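Local atomic coordinates of hypothetical protein TTHB059 (Thermus thermophilus, PDB entry 2EHW), a protein that is of unknown function, belongs to the DUF3209 family and folds as an all-helical chain with one long, extended C-terminal helix. Residues Glu29-Ala32 / Pro33-Gln37. Numbering follows the deposited sequence.
Sequences EELA and PVLGQ
Leu31 O collects two backbone N-H groups as the chain turns out of helix 25-31. Val34 N donates to Leu31 O at 3.0 Å. Leu35 N adds a second, weak bond to the same Leu31 O at 3.2 Å, bent to 131°. The first closes a tight i to i+3 turn; the second has the i to i+4 spacing of an alpha-helical bond.

Pro33 fills the place where an amide would continue the helix. Its nitrogen carries no hydrogen, and its CD lies 3.1 Å from Glu29 O, the carbonyl that an i+4 amide would bond. Ring atom CG of Pro33 also comes within 3.3 Å of Glu30 O, so that CD and CG of the ring lie against the carbonyl oxygens of Glu29 and Glu30.

Apolar contact follows the same bend. CD2 of Leu35 presses on CG of Leu31 at 3.5 Å, a tight approach, with the two side chains crossing at about a right angle. Leu31 reaches this position with CG anti to its backbone nitrogen (chi1 -151°). CG1 of Val34, set between its own N and carbonyl carbon, rests 3.3 Å from Leu31 O, beside the oxygen that takes both N-H groups. Beyond the turn, Leu31 and Val34 reach both His4 of helix 4-16 and Leu41 of helix 39-46; Leu31 also meets Ala8, and Leu35 touches Leu41.

Proline thus interrupts the regular bonding just after the helix, while the shared Leu31 carbonyl is consistent with a continued turn, held by one fair and one weak bond.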
loop_
_atom_site.group_PDB
_atom_site.type_symbol
_atom_site.label_atom_id
_atom_site.label_comp_id
_atom_site.label_asym_id
_atom_site.label_seq_id
_atom_site.Cartn_x
_atom_site.Cartn_y
_atom_site.Cartn_z
ATOM N N GLU A 29 11.068 4.019 -12.501
ATOM C CA GLU A 29 11.196 4.667 -13.801
ATOM C C GLU A 29 9.843 4.919 -14.449
ATOM O O GLU A 29 9.620 5.981 -15.029
ATOM C CB GLU A 29 12.073 3.831 -14.739
ATOM C CG GLU A 29 13.403 3.432 -14.137
ATOM C CD GLU A 29 14.483 3.232 -15.178
ATOM O OE1 GLU A 29 14.196 2.587 -16.211
ATOM O OE2 GLU A 29 15.620 3.715 -14.952
ATOM N N GLU A 30 8.943 3.942 -14.351
ATOM C CA GLU A 30 7.602 4.074 -14.919
ATOM C C GLU A 30 6.820 5.164 -14.205
ATOM O O GLU A 30 6.072 5.922 -14.818
ATOM C CB GLU A 30 6.818 2.768 -14.776
ATOM C CG GLU A 30 7.325 1.618 -15.610
ATOM C CD GLU A 30 6.298 0.504 -15.731
ATOM O OE1 GLU A 30 5.917 -0.091 -14.698
ATOM O OE2 GLU A 30 5.861 0.229 -16.865
ATOM N N LEU A 31 7.007 5.230 -12.898
ATOM C CA LEU A 31 6.304 6.182 -12.047
ATOM C C LEU A 31 6.813 7.619 -12.134
ATOM O O LEU A 31 6.028 8.567 -12.147
ATOM C CB LEU A 31 6.402 5.701 -10.601
ATOM C CG LEU A 31 5.294 6.054 -9.614
ATOM C CD1 LEU A 31 3.939 5.540 -10.117
ATOM C CD2 LEU A 31 5.649 5.420 -8.276
ATOM N N ALA A 32 8.130 7.767 -12.182
ATOM C CA ALA A 32 8.779 9.071 -12.228
ATOM C C ALA A 32 8.099 10.159 -13.064
ATOM O O ALA A 32 7.875 11.269 -12.582
ATOM C CB ALA A 32 10.230 8.897 -12.682
ATOM N N PRO A 33 7.763 9.859 -14.327
ATOM C CA PRO A 33 7.118 10.855 -15.188
ATOM C C PRO A 33 5.697 11.292 -14.830
ATOM O O PRO A 33 5.301 12.417 -15.142
ATOM C CB PRO A 33 7.199 10.213 -16.575
ATOM C CG PRO A 33 7.088 8.760 -16.271
ATOM C CD PRO A 33 7.998 8.603 -15.065
ATOM N N VAL A 34 4.926 10.426 -14.177
ATOM C CA VAL A 34 3.552 10.787 -13.843
ATOM C C VAL A 34 3.351 11.344 -12.430
ATOM O O VAL A 34 2.263 11.810 -12.102
ATOM C CB VAL A 34 2.589 9.578 -14.054
ATOM C CG1 VAL A 34 2.825 8.515 -12.992
ATOM C CG2 VAL A 34 1.154 10.045 -14.010
ATOM N N LEU A 35 4.391 11.305 -11.602
ATOM C CA LEU A 35 4.290 11.804 -10.230
ATOM C C LEU A 35 3.932 13.283 -10.172
ATOM O O LEU A 35 3.356 13.756 -9.185
ATOM C CB LEU A 35 5.598 11.573 -9.471
ATOM C CG LEU A 35 5.987 10.117 -9.211
ATOM C CD1 LEU A 35 7.161 10.090 -8.252
ATOM C CD2 LEU A 35 4.804 9.352 -8.621
ATOM N N GLY A 36 4.289 14.012 -11.225
ATOM C CA GLY A 36 3.977 15.424 -11.274
ATOM C C GLY A 36 2.473 15.627 -11.270
ATOM O O GLY A 36 1.940 16.344 -10.425
ATOM N N GLN A 37 1.789 14.983 -12.211
ATOM C CA GLN A 37 0.341 15.089 -12.322
ATOM C C GLN A 37 -0.377 14.306 -11.231
ATOM O O GLN A 37 -1.570 14.529 -10.992
ATOM C CB GLN A 37 -0.124 14.596 -13.697
ATOM C CG GLN A 37 0.220 15.516 -14.873
ATOM C CD GLN A 37 -0.523 16.846 -14.818
ATOM O OE1 GLN A 37 -1.727 16.889 -14.551
ATOM N NE2 GLN A 37 0.190 17.938 -15.085
#